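Local structure of trehalose monomycolate exporter MmpL3 (Mycobacterium tuberculosis, 7NVH) at residues Y252-E263 / V274-V285. The protein exports trehalose monomycolate, a mycolic acid carrier for the mycobacterial cell envelope, and belongs to the RND-type MmpL membrane transporters. Sequence-based numbering, arbitrary orientation.
Sequences YGLFIVSRFREE and VRRTVITAGRTV
Glu-263 and Arg-276 meet because each side chain starts with CG anti to its carbonyl carbon and then bends, Glu-263 at chi2 (-61°) and Arg-276 at chi3 (60°). The resulting salt bridge runs from Arg-276 NE to Glu-263 OE1 over 2.6 Å, the nitrogen standing above the carboxylate plane. The other carboxylate oxygen is gripped from within its own helix: Arg-259 turns side-on and directs both NE and NH2 to OE2, so one acid joins two arginines in a salt-bridge network. Further along, Arg-259 lays a guanidinium face over Thr-280 OG1.

Beside this network, Phe-260 CE1 rests on Val-274 CG2 at 3.6 Å; toward Tyr-252 and Val-285 the interface becomes mainly apolar. Ile-256 is a knob in a hole formed by Thr-277, Ala-281, Gly-282 and Val-285, its CG1 3.9 Å from Ala-281 CB, while Thr-277 OG1 gives a weak hydrogen bond to Ile-256 O. At the other end Val-285 CG1 makes a CH-pi contact over one face of the Tyr-252 ring, whose OH is hydrogen-bonded to Asp-640 of helix 624-654.

The pair illustrates a helical hairpin, consecutive helices 248-265 and 270-297, whose segments 252-263 and 274-285 run obliquely antiparallel, 137° between their N-to-C directions. Helix 305-336 packs against Tyr-252, Ile-256 and Phe-260, whereas helix 624-654 supplies Glu-651 as a second acid for Arg-259.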
# COMPACT_ATOMS: atom_id res chain seq x y z
N TYR A 252 15.58 -6.36 12.15
CA TYR A 252 15.66 -6.42 13.60
C TYR A 252 16.43 -7.65 14.05
O TYR A 252 17.28 -7.57 14.95
CB TYR A 252 14.25 -6.42 14.20
CG TYR A 252 13.47 -5.15 13.95
CD1 TYR A 252 14.08 -4.02 13.44
CD2 TYR A 252 12.11 -5.10 14.20
CE1 TYR A 252 13.37 -2.87 13.21
CE2 TYR A 252 11.39 -3.94 13.97
CZ TYR A 252 12.02 -2.83 13.47
OH TYR A 252 11.31 -1.68 13.24
N GLY A 253 16.16 -8.79 13.43
CA GLY A 253 16.93 -9.99 13.73
C GLY A 253 18.40 -9.83 13.37
O GLY A 253 19.27 -10.28 14.11
N LEU A 254 18.68 -9.19 12.24
CA LEU A 254 20.06 -8.90 11.87
C LEU A 254 20.77 -8.12 12.96
O LEU A 254 21.85 -8.52 13.43
CB LEU A 254 20.09 -8.11 10.56
CG LEU A 254 21.39 -8.09 9.76
CD1 LEU A 254 21.77 -9.46 9.29
CD2 LEU A 254 21.24 -7.14 8.59
N PHE A 255 20.17 -7.01 13.40
CA PHE A 255 20.82 -6.17 14.39
C PHE A 255 21.01 -6.90 15.71
O PHE A 255 22.09 -6.85 16.31
CB PHE A 255 20.03 -4.88 14.60
CG PHE A 255 20.30 -3.84 13.55
CD1 PHE A 255 21.31 -2.91 13.73
CD2 PHE A 255 19.55 -3.79 12.39
CE1 PHE A 255 21.56 -1.95 12.77
CE2 PHE A 255 19.80 -2.84 11.43
CZ PHE A 255 20.81 -1.92 11.62
N ILE A 256 19.99 -7.63 16.16
CA ILE A 256 20.09 -8.27 17.47
C ILE A 256 21.07 -9.44 17.44
O ILE A 256 21.87 -9.61 18.36
CB ILE A 256 18.69 -8.70 17.96
CG1 ILE A 256 17.89 -7.45 18.33
CG2 ILE A 256 18.80 -9.63 19.15
CD1 ILE A 256 16.47 -7.72 18.68
N VAL A 257 21.05 -10.24 16.37
CA VAL A 257 21.99 -11.35 16.27
C VAL A 257 23.41 -10.84 16.14
O VAL A 257 24.34 -11.39 16.75
CB VAL A 257 21.60 -12.26 15.08
CG1 VAL A 257 22.73 -13.22 14.76
CG2 VAL A 257 20.34 -13.03 15.40
N SER A 258 23.62 -9.78 15.36
CA SER A 258 24.95 -9.21 15.23
C SER A 258 25.44 -8.66 16.56
O SER A 258 26.61 -8.82 16.91
CB SER A 258 24.96 -8.12 14.17
OG SER A 258 24.38 -6.93 14.66
N ARG A 259 24.56 -8.00 17.32
CA ARG A 259 24.96 -7.49 18.62
C ARG A 259 25.31 -8.62 19.58
O ARG A 259 26.26 -8.52 20.35
CB ARG A 259 23.85 -6.62 19.20
CG ARG A 259 24.29 -5.79 20.38
CD ARG A 259 25.43 -4.87 20.00
NE ARG A 259 26.29 -4.58 21.14
CZ ARG A 259 26.27 -3.45 21.82
NH1 ARG A 259 25.42 -2.49 21.48
NH2 ARG A 259 27.09 -3.27 22.84
N PHE A 260 24.54 -9.72 19.53
CA PHE A 260 24.86 -10.86 20.38
C PHE A 260 26.21 -11.46 20.02
O PHE A 260 27.00 -11.80 20.91
CB PHE A 260 23.76 -11.92 20.28
CG PHE A 260 24.02 -13.15 21.09
CD1 PHE A 260 23.73 -13.17 22.44
CD2 PHE A 260 24.56 -14.28 20.51
CE1 PHE A 260 23.97 -14.30 23.19
CE2 PHE A 260 24.80 -15.41 21.26
CZ PHE A 260 24.50 -15.41 22.60
N ARG A 261 26.49 -11.60 18.73
CA ARG A 261 27.78 -12.14 18.31
C ARG A 261 28.92 -11.19 18.67
O ARG A 261 30.03 -11.64 18.95
CB ARG A 261 27.78 -12.43 16.81
CG ARG A 261 26.77 -13.47 16.39
CD ARG A 261 26.86 -13.75 14.91
NE ARG A 261 28.04 -14.53 14.57
CZ ARG A 261 29.05 -14.07 13.83
NH1 ARG A 261 29.01 -12.84 13.34
NH2 ARG A 261 30.09 -14.85 13.57
N GLU A 262 28.65 -9.88 18.65
CA GLU A 262 29.64 -8.91 19.08
C GLU A 262 29.93 -9.04 20.57
O GLU A 262 31.09 -8.98 20.99
CB GLU A 262 29.15 -7.50 18.75
CG GLU A 262 30.22 -6.43 18.73
CD GLU A 262 29.67 -5.08 18.31
OE1 GLU A 262 30.11 -4.06 18.86
OE2 GLU A 262 28.79 -5.05 17.42
N GLU A 263 28.89 -9.22 21.38
CA GLU A 263 29.08 -9.33 22.82
C GLU A 263 29.74 -10.65 23.19
O GLU A 263 30.49 -10.71 24.18
CB GLU A 263 27.75 -9.19 23.56
CG GLU A 263 27.07 -7.85 23.35
CD GLU A 263 27.90 -6.69 23.85
OE1 GLU A 263 28.36 -6.74 25.01
OE2 GLU A 263 28.10 -5.72 23.09
N VAL A 274 23.41 -12.06 26.57
CA VAL A 274 21.98 -11.88 26.30
C VAL A 274 21.47 -10.60 26.97
O VAL A 274 20.73 -9.82 26.36
CB VAL A 274 21.19 -13.11 26.76
CG1 VAL A 274 19.70 -12.81 26.75
CG2 VAL A 274 21.49 -14.29 25.86
N ARG A 275 21.87 -10.36 28.22
CA ARG A 275 21.42 -9.16 28.91
C ARG A 275 21.88 -7.90 28.18
O ARG A 275 21.10 -6.96 27.98
CB ARG A 275 21.91 -9.16 30.35
CG ARG A 275 21.11 -8.25 31.26
CD ARG A 275 21.92 -7.81 32.46
NE ARG A 275 22.43 -8.94 33.22
CZ ARG A 275 23.70 -9.06 33.60
NH1 ARG A 275 24.58 -8.12 33.28
NH2 ARG A 275 24.09 -10.12 34.29
N ARG A 276 23.15 -7.87 27.77
CA ARG A 276 23.68 -6.68 27.12
C ARG A 276 23.08 -6.47 25.74
O ARG A 276 22.75 -5.34 25.36
CB ARG A 276 25.20 -6.76 27.04
CG ARG A 276 25.88 -6.69 28.40
CD ARG A 276 27.37 -6.91 28.27
NE ARG A 276 28.00 -5.92 27.41
CZ ARG A 276 28.53 -4.78 27.85
NH1 ARG A 276 28.52 -4.50 29.14
NH2 ARG A 276 29.07 -3.93 26.99
N THR A 277 22.93 -7.55 24.97
CA THR A 277 22.32 -7.40 23.65
C THR A 277 20.87 -6.97 23.77
O THR A 277 20.40 -6.18 22.96
CB THR A 277 22.44 -8.68 22.83
OG1 THR A 277 22.02 -8.42 21.48
CG2 THR A 277 21.59 -9.80 23.38
N VAL A 278 20.15 -7.43 24.80
CA VAL A 278 18.82 -6.88 25.05
C VAL A 278 18.92 -5.39 25.30
O VAL A 278 18.48 -4.58 24.48
CB VAL A 278 18.12 -7.61 26.21
CG1 VAL A 278 16.91 -6.83 26.67
CG2 VAL A 278 17.71 -9.00 25.78
N ILE A 279 19.62 -5.01 26.38
CA ILE A 279 19.76 -3.63 26.84
C ILE A 279 20.02 -2.68 25.68
O ILE A 279 19.43 -1.60 25.62
CB ILE A 279 20.89 -3.53 27.89
CG1 ILE A 279 20.43 -4.11 29.22
CG2 ILE A 279 21.32 -2.09 28.07
CD1 ILE A 279 21.47 -4.02 30.30
N THR A 280 20.90 -3.06 24.75
CA THR A 280 21.21 -2.15 23.66
C THR A 280 20.36 -2.39 22.41
O THR A 280 19.57 -1.53 22.00
CB THR A 280 22.70 -2.25 23.30
OG1 THR A 280 22.93 -3.45 22.55
CG2 THR A 280 23.53 -2.29 24.56
N ALA A 281 20.51 -3.57 21.79
CA ALA A 281 19.89 -3.80 20.50
C ALA A 281 18.38 -3.94 20.61
O ALA A 281 17.65 -3.47 19.73
CB ALA A 281 20.50 -5.03 19.84
N GLY A 282 17.89 -4.61 21.65
CA GLY A 282 16.45 -4.74 21.80
C GLY A 282 15.80 -3.40 22.08
O GLY A 282 14.69 -3.14 21.62
N ARG A 283 16.48 -2.54 22.84
CA ARG A 283 15.98 -1.19 23.05
C ARG A 283 15.91 -0.42 21.74
O ARG A 283 14.91 0.25 21.45
CB ARG A 283 16.87 -0.46 24.05
CG ARG A 283 16.39 0.92 24.42
CD ARG A 283 17.38 1.59 25.35
NE ARG A 283 16.90 2.89 25.82
CZ ARG A 283 16.96 4.01 25.11
NH1 ARG A 283 17.48 3.99 23.90
NH2 ARG A 283 16.50 5.14 25.62
N THR A 284 16.96 -0.52 20.92
CA THR A 284 16.95 0.16 19.63
C THR A 284 15.84 -0.38 18.73
O THR A 284 15.15 0.40 18.06
CB THR A 284 18.31 0.00 18.95
OG1 THR A 284 19.33 0.58 19.78
CG2 THR A 284 18.31 0.70 17.61
N VAL A 285 15.65 -1.69 18.72
CA VAL A 285 14.61 -2.31 17.90
C VAL A 285 13.22 -1.88 18.38
O VAL A 285 12.34 -1.57 17.56
CB VAL A 285 14.76 -3.84 17.92
CG1 VAL A 285 13.50 -4.51 17.42
CG2 VAL A 285 15.96 -4.26 17.09